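Local coordinates for protein fructosyl amine:oxygen oxidoreductase (Neosartorya fumigata, PDB 4WCT) that probably uses its bound FAD to oxidise fructosyl amines (Amadori products) with molecular oxygen, a deglycating reaction, at residues P204-E214 with A221-K230; H232-S242 with R372-V383. All blocks are in the same frame, centred on the assembly; numbering follows the deposited sequence.

Interaction 1 of 2, residues P204-E214 with A221-K230; sequences PEGNVVSLVYE and ARTADGRVHK. With FAD (flavin-adenine dinucleotide), chain C.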
loop_
_atom_site.group_PDB
_atom_site.type_symbol
_atom_site.label_atom_id
_atom_site.label_comp_id
_atom_site.label_asym_id
_atom_site.label_seq_id
_atom_site.Cartn_x
_atom_site.Cartn_y
_atom_site.Cartn_z
ATOM N N PRO A 204 17.165 18.731 -4.195
ATOM C CA PRO A 204 17.940 17.530 -4.115
ATOM C C PRO A 204 18.258 17.051 -2.718
ATOM O O PRO A 204 18.801 15.955 -2.556
ATOM C CB PRO A 204 19.235 17.902 -4.830
ATOM C CG PRO A 204 19.379 19.367 -4.591
ATOM C CD PRO A 204 17.979 19.880 -4.667
ATOM N N GLU A 205 17.929 17.843 -1.703
ATOM C CA GLU A 205 18.518 17.624 -0.380
ATOM C C GLU A 205 18.094 16.340 0.325
ATOM O O GLU A 205 18.835 15.816 1.123
ATOM C CB GLU A 205 18.312 18.854 0.524
ATOM C CG GLU A 205 16.857 19.169 0.839
ATOM C CD GLU A 205 16.185 20.081 -0.196
ATOM O OE1 GLU A 205 16.787 20.364 -1.266
ATOM O OE2 GLU A 205 15.059 20.555 0.098
ATOM N N GLY A 206 16.890 15.833 0.015
ATOM C CA GLY A 206 16.411 14.584 0.598
ATOM C C GLY A 206 16.297 13.469 -0.404
ATOM O O GLY A 206 15.782 12.408 -0.088
ATOM N N ASN A 207 16.765 13.715 -1.622
ATOM C CA ASN A 207 16.693 12.701 -2.673
ATOM C C ASN A 207 17.900 11.779 -2.588
ATOM O O ASN A 207 18.991 12.112 -3.070
ATOM C CB ASN A 207 16.632 13.392 -4.021
ATOM C CG ASN A 207 16.461 12.423 -5.157
ATOM O OD1 ASN A 207 16.061 11.261 -4.953
ATOM N ND2 ASN A 207 16.695 12.901 -6.377
ATOM N N VAL A 208 17.711 10.616 -1.984
ATOM C CA VAL A 208 18.841 9.684 -1.803
ATOM C C VAL A 208 19.160 8.980 -3.115
ATOM O O VAL A 208 18.246 8.458 -3.787
ATOM C CB VAL A 208 18.539 8.633 -0.725
ATOM C CG1 VAL A 208 19.628 7.591 -0.622
ATOM C CG2 VAL A 208 18.342 9.303 0.622
ATOM N N VAL A 209 20.421 9.042 -3.524
ATOM C CA VAL A 209 20.867 8.404 -4.779
ATOM C C VAL A 209 21.665 7.128 -4.532
ATOM O O VAL A 209 21.819 6.289 -5.435
ATOM C CB VAL A 209 21.615 9.385 -5.728
ATOM C CG1 VAL A 209 20.741 10.561 -6.110
ATOM C CG2 VAL A 209 22.942 9.876 -5.143
ATOM N N SER A 210 22.171 6.957 -3.320
ATOM C CA SER A 210 23.058 5.836 -3.017
ATOM C C SER A 210 23.097 5.606 -1.511
ATOM O O SER A 210 23.064 6.553 -0.738
ATOM C CB SER A 210 24.502 6.107 -3.519
ATOM O OG SER A 210 25.291 4.944 -3.325
ATOM N N LEU A 211 23.273 4.356 -1.122
ATOM C CA LEU A 211 23.754 4.026 0.205
ATOM C C LEU A 211 25.277 4.184 0.206
ATOM O O LEU A 211 25.909 4.109 -0.852
ATOM C CB LEU A 211 23.397 2.594 0.586
ATOM C CG LEU A 211 21.897 2.247 0.607
ATOM C CD1 LEU A 211 21.687 0.791 0.984
ATOM C CD2 LEU A 211 21.158 3.164 1.571
ATOM N N VAL A 212 25.809 4.470 1.379
ATOM C CA VAL A 212 27.239 4.689 1.576
ATOM C C VAL A 212 27.812 3.559 2.436
ATOM O O VAL A 212 27.227 3.155 3.433
ATOM C CB VAL A 212 27.493 6.064 2.213
ATOM C CG1 VAL A 212 28.987 6.321 2.389
ATOM C CG2 VAL A 212 26.874 7.146 1.356
ATOM N N TYR A 213 28.897 2.945 1.954
ATOM C CA TYR A 213 29.477 1.769 2.605
ATOM C C TYR A 213 30.884 2.041 3.095
ATOM O O TYR A 213 31.600 2.816 2.490
ATOM C CB TYR A 213 29.539 0.608 1.629
ATOM C CG TYR A 213 28.193 0.099 1.207
ATOM C CD1 TYR A 213 27.552 0.631 0.093
ATOM C CD2 TYR A 213 27.624 -0.998 1.831
ATOM C CE1 TYR A 213 26.314 0.169 -0.317
ATOM C CE2 TYR A 213 26.427 -1.533 1.354
ATOM C CZ TYR A 213 25.755 -0.896 0.328
ATOM O OH TYR A 213 24.535 -1.395 -0.096
ATOM N N GLU A 214 31.224 1.451 4.231
ATOM C CA GLU A 214 32.606 1.426 4.726
ATOM C C GLU A 214 32.835 0.103 5.417
ATOM O O GLU A 214 32.013 -0.319 6.225
ATOM C CB GLU A 214 32.855 2.563 5.703
ATOM C CG GLU A 214 33.047 3.900 5.006
ATOM C CD GLU A 214 33.125 5.060 5.978
ATOM O OE1 GLU A 214 33.360 4.813 7.182
ATOM O OE2 GLU A 214 32.937 6.215 5.534
ATOM N N ALA A 221 23.741 7.483 3.869
ATOM C CA ALA A 221 23.106 7.721 2.577
ATOM C C ALA A 221 23.637 8.990 1.925
ATOM O O ALA A 221 23.935 9.966 2.590
ATOM C CB ALA A 221 21.601 7.863 2.764
ATOM N N ARG A 222 23.754 8.969 0.603
ATOM C CA ARG A 222 24.230 10.108 -0.171
ATOM C C ARG A 222 23.060 10.668 -0.948
ATOM O O ARG A 222 22.335 9.910 -1.622
ATOM C CB ARG A 222 25.296 9.633 -1.171
ATOM C CG ARG A 222 25.936 10.744 -1.979
ATOM C CD ARG A 222 26.764 10.205 -3.135
ATOM N NE ARG A 222 27.335 11.287 -3.930
ATOM C CZ ARG A 222 28.628 11.596 -3.977
ATOM N NH1 ARG A 222 29.526 10.803 -3.408
ATOM N NH2 ARG A 222 29.036 12.583 -4.757
ATOM N N THR A 223 22.801 11.957 -0.796
ATOM C CA THR A 223 21.759 12.607 -1.540
ATOM C C THR A 223 22.228 13.268 -2.828
ATOM O O THR A 223 23.443 13.300 -3.116
ATOM C CB THR A 223 20.984 13.593 -0.631
ATOM O OG1 THR A 223 21.908 14.374 0.146
ATOM C CG2 THR A 223 20.108 12.809 0.342
ATOM N N ALA A 224 21.279 13.727 -3.641
ATOM C CA ALA A 224 21.539 14.129 -4.997
ATOM C C ALA A 224 22.363 15.420 -5.072
ATOM O O ALA A 224 22.771 15.839 -6.155
ATOM C CB ALA A 224 20.245 14.318 -5.790
ATOM N N ASP A 225 22.395 16.148 -3.966
ATOM C CA ASP A 225 23.254 17.333 -3.833
ATOM C C ASP A 225 24.702 16.987 -3.503
ATOM O O ASP A 225 25.512 17.893 -3.293
ATOM C CB ASP A 225 22.711 18.253 -2.732
ATOM C CG ASP A 225 22.549 17.557 -1.418
ATOM O OD1 ASP A 225 22.845 16.329 -1.301
ATOM O OD2 ASP A 225 22.052 18.244 -0.489
ATOM N N GLY A 226 25.000 15.699 -3.336
ATOM C CA GLY A 226 26.354 15.230 -3.085
ATOM C C GLY A 226 26.691 15.129 -1.612
ATOM O O GLY A 226 27.735 14.566 -1.256
ATOM N N ARG A 227 25.720 15.446 -0.754
ATOM C CA ARG A 227 25.923 15.317 0.682
ATOM C C ARG A 227 25.838 13.894 1.152
ATOM O O ARG A 227 24.907 13.146 0.787
ATOM C CB ARG A 227 24.963 16.207 1.466
ATOM C CG ARG A 227 25.139 17.672 1.100
ATOM C CD ARG A 227 24.669 18.624 2.202
ATOM N NE ARG A 227 24.980 20.005 1.835
ATOM C CZ ARG A 227 24.262 21.072 2.170
ATOM N NH1 ARG A 227 23.171 20.955 2.919
ATOM N NH2 ARG A 227 24.645 22.271 1.755
ATOM N N VAL A 228 26.765 13.543 2.038
ATOM C CA VAL A 228 26.747 12.244 2.695
ATOM C C VAL A 228 26.214 12.395 4.113
ATOM O O VAL A 228 26.673 13.233 4.862
ATOM C CB VAL A 228 28.159 11.600 2.704
ATOM C CG1 VAL A 228 28.141 10.318 3.523
ATOM C CG2 VAL A 228 28.630 11.346 1.278
ATOM N N HIS A 229 25.118 11.697 4.403
ATOM C CA HIS A 229 24.478 11.682 5.712
ATOM C C HIS A 229 24.861 10.403 6.428
ATOM O O HIS A 229 24.568 9.308 5.963
ATOM C CB HIS A 229 22.951 11.753 5.528
ATOM C CG HIS A 229 22.510 12.863 4.639
ATOM N ND1 HIS A 229 22.088 14.084 5.117
ATOM C CD2 HIS A 229 22.479 12.962 3.287
ATOM C CE1 HIS A 229 21.741 14.852 4.102
ATOM N NE2 HIS A 229 22.070 14.232 2.982
ATOM N N LYS A 230 25.591 10.530 7.531
ATOM C CA LYS A 230 26.086 9.371 8.244
ATOM C C LYS A 230 25.193 9.054 9.429
ATOM O O LYS A 230 24.692 9.964 10.110
ATOM C CB LYS A 230 27.525 9.605 8.731
ATOM C CG LYS A 230 28.521 9.853 7.608
ATOM C CD LYS A 230 29.229 8.584 7.192
ATOM C CE LYS A 230 30.502 8.885 6.409
ATOM N NZ LYS A 230 31.722 8.480 7.165
HETATM P PA FAD C . 5.165 4.758 0.185
HETATM O O1A FAD C . 3.970 5.094 1.029
HETATM O O2A FAD C . 5.076 4.785 -1.309
HETATM O O5B FAD C . 6.315 5.720 0.656
HETATM C C5B FAD C . 7.604 5.652 0.029
HETATM C C4B FAD C . 8.309 6.982 0.270
HETATM O O4B FAD C . 9.704 6.868 -0.159
HETATM C C3B FAD C . 7.703 8.159 -0.488
HETATM O O3B FAD C . 7.347 9.243 0.385
HETATM C C2B FAD C . 8.811 8.571 -1.463
HETATM O O2B FAD C . 8.822 9.948 -1.833
HETATM C C1B FAD C . 10.068 8.101 -0.729
HETATM N N9A FAD C . 11.202 7.889 -1.657
HETATM C C8A FAD C . 11.163 7.403 -2.910
HETATM N N7A FAD C . 12.398 7.420 -3.464
HETATM C C5A FAD C . 13.239 7.850 -2.488
HETATM C C6A FAD C . 14.661 8.161 -2.423
HETATM N N6A FAD C . 15.460 7.947 -3.483
HETATM N N1A FAD C . 15.120 8.694 -1.270
HETATM C C2A FAD C . 14.358 8.900 -0.189
HETATM N N3A FAD C . 13.033 8.673 -0.198
HETATM C C4A FAD C . 12.455 8.164 -1.313
HETATM N N1 FAD C . -2.747 -0.997 0.987
HETATM C C2 FAD C . -3.723 -1.287 1.917
HETATM O O2 FAD C . -3.352 -1.649 3.032
HETATM N N3 FAD C . -5.017 -1.073 1.664
HETATM C C4 FAD C . -5.454 -0.702 0.442
HETATM O O4 FAD C . -6.666 -0.504 0.153
HETATM C C4X FAD C . -4.482 -0.406 -0.596
HETATM N N5 FAD C . -4.879 -0.008 -1.834
HETATM C C5X FAD C . -3.936 0.493 -2.690
HETATM C C6 FAD C . -4.307 1.128 -3.871
HETATM C C7 FAD C . -3.340 1.533 -4.772
HETATM C C7M FAD C . -3.760 2.272 -5.991
HETATM C C8 FAD C . -1.922 1.350 -4.439
HETATM C C8M FAD C . -0.835 1.805 -5.341
HETATM C C9 FAD C . -1.542 0.821 -3.230
HETATM C C9A FAD C . -2.497 0.333 -2.362
HETATM N N10 FAD C . -2.114 -0.293 -1.173
HETATM C C10 FAD C . -3.101 -0.582 -0.230
HETATM C "C1'" FAD C . -0.739 -0.570 -0.781
HETATM C "C2'" FAD C . -0.146 0.509 0.111
HETATM O "O2'" FAD C . -0.440 1.759 -0.496
HETATM C "C3'" FAD C . 1.370 0.287 0.203
HETATM O "O3'" FAD C . 1.646 -1.092 0.490
HETATM C "C4'" FAD C . 2.012 1.187 1.263
HETATM O "O4'" FAD C . 1.489 2.509 1.146
HETATM C "C5'" FAD C . 3.513 1.216 1.003
HETATM O "O5'" FAD C . 4.133 2.013 2.011
HETATM P P FAD C . 5.683 2.411 1.859
HETATM O O1P FAD C . 6.043 3.288 3.037
HETATM O O2P FAD C . 6.438 1.133 1.583
HETATM O O3P FAD C . 5.699 3.298 0.522
HETATM O O HOH W 1 21.228 17.028 1.865
#

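Interaction 2 of 2, residues H232-S242 with R372-V383; sequences HRTILSAGAGS and RHPEHPSLLVAV. With FAD (flavin-adenine dinucleotide), chain C.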
loop_
_atom_site.group_PDB
_atom_site.type_symbol
_atom_site.label_atom_id
_atom_site.label_comp_id
_atom_site.label_asym_id
_atom_site.label_seq_id
_atom_site.Cartn_x
_atom_site.Cartn_y
_atom_site.Cartn_z
ATOM N N HIS A 232 24.622 5.602 12.536
ATOM C CA HIS A 232 24.894 4.301 13.114
ATOM C C HIS A 232 23.973 3.205 12.600
ATOM O O HIS A 232 24.392 2.050 12.470
ATOM C CB HIS A 232 24.807 4.361 14.637
ATOM C CG HIS A 232 25.972 5.058 15.271
ATOM N ND1 HIS A 232 25.839 6.222 15.998
ATOM C CD2 HIS A 232 27.302 4.828 15.177
ATOM C CE1 HIS A 232 27.034 6.658 16.354
ATOM N NE2 HIS A 232 27.937 5.824 15.879
ATOM N N ARG A 233 22.737 3.571 12.262
ATOM C CA ARG A 233 21.840 2.623 11.559
ATOM C C ARG A 233 21.071 3.335 10.462
ATOM O O ARG A 233 20.807 4.521 10.568
ATOM C CB ARG A 233 20.814 2.013 12.484
ATOM C CG ARG A 233 21.359 1.170 13.633
ATOM C CD ARG A 233 21.982 -0.107 13.094
ATOM N NE ARG A 233 22.283 -1.065 14.153
ATOM C CZ ARG A 233 23.371 -1.005 14.918
ATOM N NH1 ARG A 233 24.306 -0.101 14.664
ATOM N NH2 ARG A 233 23.591 -1.938 15.834
ATOM N N THR A 234 20.864 2.619 9.351
ATOM C CA THR A 234 20.150 3.172 8.198
ATOM C C THR A 234 18.969 2.268 7.908
ATOM O O THR A 234 19.109 1.023 7.850
ATOM C CB THR A 234 21.067 3.273 6.972
ATOM O OG1 THR A 234 22.153 4.158 7.280
ATOM C CG2 THR A 234 20.328 3.745 5.765
ATOM N N ILE A 235 17.783 2.876 7.843
ATOM C CA ILE A 235 16.552 2.124 7.537
ATOM C C ILE A 235 16.073 2.509 6.148
ATOM O O ILE A 235 15.836 3.683 5.876
ATOM C CB ILE A 235 15.457 2.425 8.568
ATOM C CG1 ILE A 235 15.950 2.042 9.978
ATOM C CG2 ILE A 235 14.161 1.673 8.230
ATOM C CD1 ILE A 235 14.958 2.406 11.071
ATOM N N LEU A 236 15.969 1.529 5.259
ATOM C CA LEU A 236 15.499 1.780 3.912
ATOM C C LEU A 236 14.012 1.457 3.819
ATOM O O LEU A 236 13.628 0.275 3.854
ATOM C CB LEU A 236 16.304 0.962 2.910
ATOM C CG LEU A 236 15.912 1.051 1.435
ATOM C CD1 LEU A 236 15.818 2.460 0.896
ATOM C CD2 LEU A 236 16.866 0.241 0.558
ATOM N N SER A 237 13.204 2.509 3.752
ATOM C CA SER A 237 11.724 2.406 3.687
ATOM C C SER A 237 11.204 3.344 2.649
ATOM O O SER A 237 10.309 4.153 2.911
ATOM C CB SER A 237 11.086 2.683 5.066
ATOM O OG SER A 237 11.474 3.945 5.594
ATOM N N ALA A 238 11.689 3.165 1.415
ATOM C CA ALA A 238 11.371 4.086 0.351
ATOM C C ALA A 238 10.367 3.504 -0.646
ATOM O O ALA A 238 10.259 4.007 -1.738
ATOM C CB ALA A 238 12.640 4.573 -0.353
ATOM N N GLY A 239 9.540 2.553 -0.203
ATOM C CA GLY A 239 8.496 1.992 -1.058
ATOM C C GLY A 239 9.097 1.464 -2.330
ATOM O O GLY A 239 10.185 0.898 -2.321
ATOM N N ALA A 240 8.425 1.688 -3.453
ATOM C CA ALA A 240 8.881 1.107 -4.734
ATOM C C ALA A 240 10.243 1.673 -5.167
ATOM O O ALA A 240 11.047 0.978 -5.794
ATOM C CB ALA A 240 7.837 1.384 -5.830
ATOM N N GLY A 241 10.525 2.920 -4.800
ATOM C CA GLY A 241 11.805 3.562 -5.090
ATOM C C GLY A 241 12.987 2.864 -4.431
ATOM O O GLY A 241 14.160 3.074 -4.842
ATOM N N SER A 242 12.727 2.088 -3.393
ATOM C CA SER A 242 13.775 1.344 -2.663
ATOM C C SER A 242 14.598 0.464 -3.596
ATOM O O SER A 242 15.764 0.181 -3.330
ATOM C CB SER A 242 13.184 0.463 -1.576
ATOM O OG SER A 242 12.414 1.263 -0.687
ATOM N N ARG A 372 17.160 -7.062 8.959
ATOM C CA ARG A 372 18.523 -6.606 8.813
ATOM C C ARG A 372 19.211 -7.318 7.679
ATOM O O ARG A 372 18.939 -8.474 7.423
ATOM C CB ARG A 372 19.269 -6.818 10.138
ATOM C CG ARG A 372 18.526 -6.202 11.325
ATOM C CD ARG A 372 19.061 -6.661 12.684
ATOM N NE ARG A 372 20.500 -6.451 12.771
ATOM C CZ ARG A 372 21.087 -5.568 13.575
ATOM N NH1 ARG A 372 20.355 -4.830 14.403
ATOM N NH2 ARG A 372 22.410 -5.429 13.556
ATOM N N HIS A 373 20.010 -6.591 6.924
ATOM C CA HIS A 373 20.697 -7.153 5.763
ATOM C C HIS A 373 21.815 -8.091 6.264
ATOM O O HIS A 373 22.611 -7.702 7.116
ATOM C CB HIS A 373 21.291 -6.026 4.933
ATOM C CG HIS A 373 21.733 -6.448 3.575
ATOM N ND1 HIS A 373 22.710 -7.400 3.380
ATOM C CD2 HIS A 373 21.220 -6.185 2.348
ATOM C CE1 HIS A 373 22.787 -7.697 2.093
ATOM N NE2 HIS A 373 21.960 -6.902 1.438
ATOM N N PRO A 374 21.901 -9.297 5.685
ATOM C CA PRO A 374 22.825 -10.257 6.279
ATOM C C PRO A 374 24.284 -9.863 6.093
ATOM O O PRO A 374 25.127 -10.356 6.836
ATOM C CB PRO A 374 22.512 -11.580 5.543
ATOM C CG PRO A 374 21.643 -11.222 4.392
ATOM C CD PRO A 374 20.910 -9.961 4.814
ATOM N N GLU A 375 24.589 -9.129 5.033
ATOM C CA GLU A 375 25.973 -8.737 4.716
ATOM C C GLU A 375 26.291 -7.352 5.265
ATOM O O GLU A 375 27.448 -6.945 5.268
ATOM C CB GLU A 375 26.221 -8.713 3.200
ATOM C CG GLU A 375 25.620 -9.858 2.410
ATOM C CD GLU A 375 26.088 -11.197 2.905
ATOM O OE1 GLU A 375 27.279 -11.291 3.260
ATOM O OE2 GLU A 375 25.258 -12.130 2.995
ATOM N N HIS A 376 25.253 -6.574 5.571
ATOM C CA HIS A 376 25.407 -5.199 6.045
ATOM C C HIS A 376 24.510 -4.944 7.256
ATOM O O HIS A 376 23.418 -4.387 7.133
ATOM C CB HIS A 376 25.116 -4.162 4.961
ATOM C CG HIS A 376 25.514 -4.585 3.588
ATOM N ND1 HIS A 376 26.834 -4.723 3.206
ATOM C CD2 HIS A 376 24.782 -4.742 2.463
ATOM C CE1 HIS A 376 26.884 -5.067 1.931
ATOM N NE2 HIS A 376 25.653 -5.088 1.457
ATOM N N PRO A 377 24.977 -5.342 8.439
ATOM C CA PRO A 377 24.102 -5.429 9.616
ATOM C C PRO A 377 23.571 -4.093 10.114
ATOM O O PRO A 377 22.609 -4.076 10.882
ATOM C CB PRO A 377 25.011 -6.036 10.699
ATOM C CG PRO A 377 26.415 -5.863 10.199
ATOM C CD PRO A 377 26.322 -5.898 8.703
ATOM N N SER A 378 24.174 -2.985 9.697
ATOM C CA SER A 378 23.659 -1.681 10.124
ATOM C C SER A 378 22.520 -1.204 9.233
ATOM O O SER A 378 21.968 -0.132 9.478
ATOM C CB SER A 378 24.763 -0.630 10.184
ATOM O OG SER A 378 25.819 -1.094 11.005
ATOM N N LEU A 379 22.216 -1.972 8.183
ATOM C CA LEU A 379 21.105 -1.648 7.293
ATOM C C LEU A 379 19.906 -2.503 7.682
ATOM O O LEU A 379 19.986 -3.732 7.696
ATOM C CB LEU A 379 21.502 -1.937 5.839
ATOM C CG LEU A 379 20.380 -1.783 4.814
ATOM C CD1 LEU A 379 20.000 -0.318 4.651
ATOM C CD2 LEU A 379 20.855 -2.336 3.483
ATOM N N LEU A 380 18.765 -1.845 7.843
ATOM C CA LEU A 380 17.483 -2.514 7.998
ATOM C C LEU A 380 16.602 -2.138 6.808
ATOM O O LEU A 380 16.540 -0.978 6.454
ATOM C CB LEU A 380 16.808 -2.036 9.269
ATOM C CG LEU A 380 15.427 -2.609 9.570
ATOM C CD1 LEU A 380 15.497 -4.077 9.954
ATOM C CD2 LEU A 380 14.825 -1.812 10.699
ATOM N N VAL A 381 16.114 -3.135 6.104
ATOM C CA VAL A 381 15.148 -2.896 5.011
ATOM C C VAL A 381 13.720 -3.070 5.539
ATOM O O VAL A 381 13.440 -3.958 6.324
ATOM C CB VAL A 381 15.420 -3.801 3.775
ATOM C CG1 VAL A 381 16.822 -3.578 3.231
ATOM C CG2 VAL A 381 15.191 -5.281 4.068
ATOM N N ALA A 382 12.820 -2.213 5.078
ATOM C CA ALA A 382 11.409 -2.289 5.438
ATOM C C ALA A 382 10.599 -1.892 4.208
ATOM O O ALA A 382 10.315 -0.722 3.967
ATOM C CB ALA A 382 11.096 -1.391 6.637
ATOM N N VAL A 383 10.370 -2.908 3.385
ATOM C CA VAL A 383 9.871 -2.757 2.028
ATOM C C VAL A 383 8.896 -3.893 1.721
ATOM O O VAL A 383 8.610 -4.762 2.567
ATOM C CB VAL A 383 11.029 -2.740 1.009
ATOM C CG1 VAL A 383 11.948 -1.538 1.235
ATOM C CG2 VAL A 383 11.815 -4.025 1.044
HETATM P PA FAD C . 5.165 4.758 0.185
HETATM O O1A FAD C . 3.970 5.094 1.029
HETATM O O2A FAD C . 5.076 4.785 -1.309
HETATM O O5B FAD C . 6.315 5.720 0.656
HETATM C C5B FAD C . 7.604 5.652 0.029
HETATM C C4B FAD C . 8.309 6.982 0.270
HETATM O O4B FAD C . 9.704 6.868 -0.159
HETATM C C3B FAD C . 7.703 8.159 -0.488
HETATM O O3B FAD C . 7.347 9.243 0.385
HETATM C C2B FAD C . 8.811 8.571 -1.463
HETATM O O2B FAD C . 8.822 9.948 -1.833
HETATM C C1B FAD C . 10.068 8.101 -0.729
HETATM N N9A FAD C . 11.202 7.889 -1.657
HETATM C C8A FAD C . 11.163 7.403 -2.910
HETATM N N7A FAD C . 12.398 7.420 -3.464
HETATM C C5A FAD C . 13.239 7.850 -2.488
HETATM C C6A FAD C . 14.661 8.161 -2.423
HETATM N N6A FAD C . 15.460 7.947 -3.483
HETATM N N1A FAD C . 15.120 8.694 -1.270
HETATM C C2A FAD C . 14.358 8.900 -0.189
HETATM N N3A FAD C . 13.033 8.673 -0.198
HETATM C C4A FAD C . 12.455 8.164 -1.313
HETATM N N1 FAD C . -2.747 -0.997 0.987
HETATM C C2 FAD C . -3.723 -1.287 1.917
HETATM O O2 FAD C . -3.352 -1.649 3.032
HETATM N N3 FAD C . -5.017 -1.073 1.664
HETATM C C4 FAD C . -5.454 -0.702 0.442
HETATM O O4 FAD C . -6.666 -0.504 0.153
HETATM C C4X FAD C . -4.482 -0.406 -0.596
HETATM N N5 FAD C . -4.879 -0.008 -1.834
HETATM C C5X FAD C . -3.936 0.493 -2.690
HETATM C C6 FAD C . -4.307 1.128 -3.871
HETATM C C7 FAD C . -3.340 1.533 -4.772
HETATM C C7M FAD C . -3.760 2.272 -5.991
HETATM C C8 FAD C . -1.922 1.350 -4.439
HETATM C C8M FAD C . -0.835 1.805 -5.341
HETATM C C9 FAD C . -1.542 0.821 -3.230
HETATM C C9A FAD C . -2.497 0.333 -2.362
HETATM N N10 FAD C . -2.114 -0.293 -1.173
HETATM C C10 FAD C . -3.101 -0.582 -0.230
HETATM C "C1'" FAD C . -0.739 -0.570 -0.781
HETATM C "C2'" FAD C . -0.146 0.509 0.111
HETATM O "O2'" FAD C . -0.440 1.759 -0.496
HETATM C "C3'" FAD C . 1.370 0.287 0.203
HETATM O "O3'" FAD C . 1.646 -1.092 0.490
HETATM C "C4'" FAD C . 2.012 1.187 1.263
HETATM O "O4'" FAD C . 1.489 2.509 1.146
HETATM C "C5'" FAD C . 3.513 1.216 1.003
HETATM O "O5'" FAD C . 4.133 2.013 2.011
HETATM P P FAD C . 5.683 2.411 1.859
HETATM O O1P FAD C . 6.043 3.288 3.037
HETATM O O2P FAD C . 6.438 1.133 1.583
HETATM O O3P FAD C . 5.699 3.298 0.522
HETATM O O HOH W 2 27.025 0.521 13.084
HETATM O O HOH W 3 22.205 -4.192 16.342
HETATM O O HOH W 4 9.165 0.927 2.109
#

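Interaction 1 of 2, residues P204-E214 with A221-K230
The imidazole of H229 has E205 O oblique to its ring, 4.1 Å from NE2, with T223 OG1, A221 O and a water in plane round its edge; NE2 donates to T223 OG1 over 2.8 Å. T223 OG1 in turn donates a hydrogen bond to D225 OD1 on the syn side of the carboxylate, and R227 N reaches the same oxygen from the opposite face, closing an Asx turn. The water donates to D225 OD2 and to E205 O, tying this turn to the P204-N207 turn. The guanidinium of R222 has G226 O over one face, off centre. The two turns lie at the open end of the hairpin of strands 208-214 and 217-223, which 228-230 extends into a three-stranded sheet. A classic beta bulge shifts its register: V209 N gives R222 O a good bond of 2.8 Å, S210 N only a weak one, whereas R222 N to S210 O is almost straight at 178°. The bulge follows V208, whose carbonyl accepts from FAD N6A at 2.8 Å, and whose N gives adenine N1A a weak bond. With CG1 anti to its backbone N (chi1 174°), V208 lays that methyl on A221 CB, a compact partner suited to the buried face. At the exposed far end K230, bent at chi2 and chi4, brings its NZ to E214 OE2 in a 3.0 Å salt bridge.

Interaction 2 of 2, residues H232-S242 with R372-V383
Two neighbouring parallel strands of the FAD-binding, Rossmann-type sheet meet here, T234 beside L379, I235 beside L380 and L236 beside V381. Four backbone bonds join them in the parallel ladder: T234 N to S378 O, L380 N to T234 O, L236 N to L380 O at 2.8 Å, and A382 N to L236 O. On one face I235 and L380 lie side by side, CG1 of I235 at 4.1 Å from CD2 of L380; branched and apolar, they suit a buried layer, and helix 393-404 packs against L380. On the other face L379 CD1 meets L236 CB. At the strand starts R233 folds back at chi2 (-69°), bringing CD to 3.6 Å from S378 O, while its NH1 bonds H232 O and its NH2 bonds S20 O. A water accepting from R233 NH2 and R372 NH1 lies between the two arginines. At the opposite end the chain turns at G239, whose positive phi and closeness to the diphosphate suit a residue without a side chain. The four bonds satisfy the N-H and C=O groups these segments turn to each other, and one water, accepting from G239 N and donating to A382 O and FAD O2P, links both to the phosphate.

How the interactions relate
Interaction 2 is core: it joins two adjacent inner strands of the cofactor-binding sheet, far apart in sequence. Interaction 1 is local and partly buried, a hairpin sheet nearer the surface, and strand 228-230 leads into strand 233-236. The two meet where L211 packs on L379 and Y213 sets its ring edge-to-face with H376. Strand 28-31 serves both, receiving V208, L211 and A221 from one and T234 and L236 from the other. Their chemistry follows their place: parallel backbone bonding, flanked by aliphatic side chains, in the core, against a bulge, linked polar turns and a salt bridge outside. Segment 204-214 hydrogen-bonds the FAD adenine; in 232-242 A238 packs on adenine and ribose, and G239 nears the diphosphate.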